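Side-chain contacts in NAD-dependent epimerase/dehydratase (Bacteroides thetaiotaomicron, PDB 3DHN), which probably binds NAD or NADP in a Rossmann-type fold and may act as an oxidoreductase or epimerase on a substrate not yet established: residues L116-A119 with P120-L124; E129-E132 with N133-P136. All blocks are in the same frame, centred on the assembly; numbering follows the deposited sequence.

Contact 1 of 2, residues L116-A119 with P120-L124; sequences LFIA and PGLRL
Phe117 and Arg123 meet across a short beta hairpin, with strands 117-119 and 122-123 joined by a type II turn from Ala119 to Leu122. The guanidinium lies over one face of the ring, its plane tilted 31° from it, and Phe117 CZ sits 3.5 Å from Arg123 CZ, offset toward the rim of the guanidinium. The arginine reaches there because its chain runs extended from CG to NE after CG leaves beside the backbone N (chi1 -60°); on the way its CG brushes Phe117 CE1 at 3.7 Å. Over the ring face, Arg123 NH1 also hydrogen-bonds the carbonyl oxygen of Ser115, which limits how the guanidinium can turn. A leucine in place of Arg123 would probably leave that carbonyl without its mate and much of the Phe117 face uncovered. An aliphatic group forms round Ile118, whose CD1 touches Leu122 CD2 at 3.8 Å while its CG2 branch meets Leu124 CB at 3.9 Å. Opposite Leu122 stand two residues, Ile118 and Ala119, so a classic beta bulge shifts the register by one. Three backbone bonds hold the ladder: Leu124 N to Leu116 O, Ile118 N to Leu122 O, and Leu122 N to Ala119 O across the turn. Gly121 takes a positive phi of 65° there, and Leu122 N approaches Ala119 O from above its carbonyl plane, at 3.0 Å.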
loop_
_atom_site.group_PDB
_atom_site.type_symbol
_atom_site.label_atom_id
_atom_site.label_comp_id
_atom_site.label_asym_id
_atom_site.label_seq_id
_atom_site.Cartn_x
_atom_site.Cartn_y
_atom_site.Cartn_z
ATOM N N LEU A 116 -0.093 -6.716 -12.306
ATOM C CA LEU A 116 -1.012 -7.846 -12.272
ATOM C C LEU A 116 -1.195 -8.425 -13.672
ATOM O O LEU A 116 -1.119 -7.698 -14.662
ATOM C CB LEU A 116 -2.379 -7.406 -11.720
ATOM C CG LEU A 116 -2.464 -7.048 -10.228
ATOM C CD1 LEU A 116 -3.830 -6.442 -9.921
ATOM C CD2 LEU A 116 -2.237 -8.300 -9.379
ATOM N N PHE A 117 -1.423 -9.735 -13.749
ATOM C CA PHE A 117 -1.640 -10.393 -15.035
ATOM C C PHE A 117 -3.111 -10.247 -15.420
ATOM O O PHE A 117 -3.995 -10.357 -14.570
ATOM C CB PHE A 117 -1.301 -11.892 -14.953
ATOM C CG PHE A 117 0.169 -12.197 -14.935
ATOM C CD1 PHE A 117 0.971 -11.903 -16.037
ATOM C CD2 PHE A 117 0.759 -12.761 -13.809
ATOM C CE1 PHE A 117 2.336 -12.167 -16.014
ATOM C CE2 PHE A 117 2.125 -13.027 -13.775
ATOM C CZ PHE A 117 2.916 -12.729 -14.880
ATOM N N ILE A 118 -3.371 -9.987 -16.697
ATOM C CA ILE A 118 -4.744 -9.873 -17.193
ATOM C C ILE A 118 -4.958 -11.038 -18.157
ATOM O O ILE A 118 -6.075 -11.337 -18.569
ATOM C CB ILE A 118 -4.985 -8.551 -17.942
ATOM C CG1 ILE A 118 -4.069 -8.463 -19.165
ATOM C CG2 ILE A 118 -4.749 -7.382 -17.000
ATOM C CD1 ILE A 118 -4.383 -7.307 -20.077
ATOM N N ALA A 119 -3.857 -11.683 -18.518
ATOM C CA ALA A 119 -3.879 -12.840 -19.401
ATOM C C ALA A 119 -2.562 -13.541 -19.164
ATOM O O ALA A 119 -1.649 -12.965 -18.567
ATOM C CB ALA A 119 -3.999 -12.413 -20.876
ATOM N N PRO A 120 -2.443 -14.800 -19.606
ATOM C CA PRO A 120 -1.169 -15.488 -19.383
ATOM C C PRO A 120 0.002 -14.718 -19.995
ATOM O O PRO A 120 -0.040 -14.325 -21.159
ATOM C CB PRO A 120 -1.399 -16.849 -20.036
ATOM C CG PRO A 120 -2.861 -17.091 -19.745
ATOM C CD PRO A 120 -3.485 -15.742 -20.057
ATOM N N GLY A 121 1.032 -14.487 -19.184
ATOM C CA GLY A 121 2.212 -13.771 -19.636
ATOM C C GLY A 121 2.027 -12.312 -20.028
ATOM O O GLY A 121 2.948 -11.703 -20.584
ATOM N N LEU A 122 0.858 -11.738 -19.748
ATOM C CA LEU A 122 0.607 -10.335 -20.091
ATOM C C LEU A 122 0.197 -9.507 -18.874
ATOM O O LEU A 122 -0.849 -9.749 -18.279
ATOM C CB LEU A 122 -0.492 -10.229 -21.162
ATOM C CG LEU A 122 -0.855 -8.809 -21.622
ATOM C CD1 LEU A 122 0.363 -8.152 -22.272
ATOM C CD2 LEU A 122 -2.020 -8.858 -22.606
ATOM N N ARG A 123 1.018 -8.530 -18.503
ATOM C CA ARG A 123 0.685 -7.681 -17.360
ATOM C C ARG A 123 -0.081 -6.449 -17.843
ATOM O O ARG A 123 0.073 -6.028 -18.992
ATOM C CB ARG A 123 1.954 -7.278 -16.601
ATOM C CG ARG A 123 2.753 -8.466 -16.057
ATOM C CD ARG A 123 4.002 -8.014 -15.312
ATOM N NE ARG A 123 4.924 -9.116 -15.041
ATOM C CZ ARG A 123 4.867 -9.915 -13.978
ATOM N NH1 ARG A 123 3.925 -9.744 -13.059
ATOM N NH2 ARG A 123 5.755 -10.898 -13.837
ATOM N N LEU A 124 -0.914 -5.884 -16.968
ATOM C CA LEU A 124 -1.735 -4.727 -17.314
ATOM C C LEU A 124 -0.955 -3.542 -17.880
ATOM O O LEU A 124 -1.433 -2.858 -18.775
ATOM C CB LEU A 124 -2.555 -4.279 -16.100
ATOM C CG LEU A 124 -3.412 -3.020 -16.280
ATOM C CD1 LEU A 124 -4.543 -3.282 -17.265
ATOM C CD2 LEU A 124 -3.971 -2.589 -14.930
#

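Contact 2 of 2, residues E129-E132 with N133-P136; sequences EVPE and NILP
Val130 packs against Ile134 and Leu135 where an irregular segment turns into the start of helix 135-149. Its CG1 methyl lies 3.9 Å from Ile134 CG1, the two side chains meeting at about a right angle, and Val130 CB rests 4.0 Å from Leu135 CD1 in a similar crossing. Val130 CG1 stands anti to the backbone N (chi1 180°), which brings this one methyl within reach of both partners. Ile134 CG1, held between its own backbone N and carbonyl carbon (chi1 70°), also passes 3.6 Å from Pro131 O. That carbonyl accepts the sound hydrogen bond of the turn, from Ile134 N at 3.1 Å, with the donor 45° out of the carbonyl plane. Leu135 N is shared more loosely, making weak bonds of 3.4 Å to Pro131 O and to Glu132 O. Farther along the same isoleucine arm the packing thins: Pro131 CD and Ile134 CD1 are 4.2 Å apart. Glu132 and Asn133 are exposed; the glutamate extends beyond CG, and neither polar end bonds across the turn. Leu124, earlier in the chain, touches Val130. With three apolar side chains in contact, the polar ends of Glu132 and Asn133 taking no part across the turn, and one good backbone bond, the turn into the helix rests on van der Waals packing and main-chain carbonyls, without a side-chain salt bridge or hydrogen bond.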
loop_
_atom_site.group_PDB
_atom_site.type_symbol
_atom_site.label_atom_id
_atom_site.label_comp_id
_atom_site.label_asym_id
_atom_site.label_seq_id
_atom_site.Cartn_x
_atom_site.Cartn_y
_atom_site.Cartn_z
ATOM N N GLU A 129 -4.221 -1.047 -21.867
ATOM C CA GLU A 129 -5.489 -0.767 -21.202
ATOM C C GLU A 129 -5.373 0.376 -20.187
ATOM O O GLU A 129 -6.380 0.842 -19.659
ATOM C CB GLU A 129 -6.007 -2.023 -20.489
ATOM C CG GLU A 129 -6.344 -3.190 -21.408
ATOM C CD GLU A 129 -7.667 -3.021 -22.125
ATOM O OE1 GLU A 129 -8.715 -3.001 -21.447
ATOM O OE2 GLU A 129 -7.661 -2.906 -23.371
ATOM N N VAL A 130 -4.149 0.820 -19.915
ATOM C CA VAL A 130 -3.925 1.903 -18.956
ATOM C C VAL A 130 -4.058 3.266 -19.636
ATOM O O VAL A 130 -3.511 3.487 -20.719
ATOM C CB VAL A 130 -2.515 1.814 -18.303
ATOM C CG1 VAL A 130 -2.320 2.960 -17.311
ATOM C CG2 VAL A 130 -2.347 0.475 -17.580
ATOM N N PRO A 131 -4.801 4.195 -19.007
ATOM C CA PRO A 131 -5.001 5.543 -19.555
ATOM C C PRO A 131 -3.655 6.202 -19.794
ATOM O O PRO A 131 -2.798 6.186 -18.917
ATOM C CB PRO A 131 -5.809 6.241 -18.463
ATOM C CG PRO A 131 -6.609 5.114 -17.875
ATOM C CD PRO A 131 -5.582 4.005 -17.774
ATOM N N GLU A 132 -3.468 6.778 -20.977
ATOM C CA GLU A 132 -2.202 7.418 -21.325
ATOM C C GLU A 132 -1.675 8.366 -20.258
ATOM O O GLU A 132 -0.482 8.386 -19.963
ATOM C CB GLU A 132 -2.320 8.234 -22.613
ATOM C CG GLU A 132 -2.779 7.501 -23.860
ATOM C CD GLU A 132 -2.447 8.294 -25.122
ATOM O OE1 GLU A 132 -1.265 8.288 -25.530
ATOM O OE2 GLU A 132 -3.353 8.936 -25.693
ATOM N N ASN A 133 -2.568 9.163 -19.686
ATOM C CA ASN A 133 -2.157 10.157 -18.710
ATOM C C ASN A 133 -1.513 9.667 -17.407
ATOM O O ASN A 133 -0.817 10.433 -16.751
ATOM C CB ASN A 133 -3.332 11.120 -18.454
ATOM C CG ASN A 133 -3.773 11.168 -17.010
ATOM O OD1 ASN A 133 -4.542 10.321 -16.551
ATOM N ND2 ASN A 133 -3.296 12.174 -16.280
ATOM N N ILE A 134 -1.688 8.398 -17.048
ATOM C CA ILE A 134 -1.078 7.894 -15.811
ATOM C C ILE A 134 -0.102 6.729 -16.003
ATOM O O ILE A 134 0.429 6.193 -15.027
ATOM C CB ILE A 134 -2.154 7.452 -14.786
ATOM C CG1 ILE A 134 -2.867 6.182 -15.270
ATOM C CG2 ILE A 134 -3.149 8.581 -14.573
ATOM C CD1 ILE A 134 -3.895 5.644 -14.274
ATOM N N LEU A 135 0.142 6.345 -17.256
ATOM C CA LEU A 135 1.044 5.230 -17.550
ATOM C C LEU A 135 2.433 5.354 -16.920
ATOM O O LEU A 135 2.951 4.387 -16.363
ATOM C CB LEU A 135 1.183 5.048 -19.067
ATOM C CG LEU A 135 1.971 3.822 -19.550
ATOM C CD1 LEU A 135 1.338 2.540 -18.995
ATOM C CD2 LEU A 135 1.990 3.796 -21.081
ATOM N N PRO A 136 3.055 6.543 -16.998
ATOM C CA PRO A 136 4.392 6.733 -16.416
ATOM C C PRO A 136 4.501 6.293 -14.951
ATOM O O PRO A 136 5.435 5.575 -14.572
ATOM C CB PRO A 136 4.631 8.232 -16.588
ATOM C CG PRO A 136 3.875 8.549 -17.844
ATOM C CD PRO A 136 2.591 7.774 -17.665
#

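How the contacts relate
Both contacts lie at the surface, their centres about 20 Å from the centre of the chain and on the same side of it, and they follow in series: hairpin 116-124 closes before the turn into helix 135-149 begins. Leu124 joins them: its O lies 3.7 Å from Val130 CG2, and its CD1 also touches Glu129 CB. Leu116 is the one buried residue among the touching residues of both contacts, and it meets strand 213-218 of the main sheet. Contact 1 combines paired strands with a guanidinium lying over an aromatic face, whereas contact 2 has aliphatic packing and mostly weak backbone bonds. The hairpin is also bonded through Phe117 to the backbones of Asp180 and Met182.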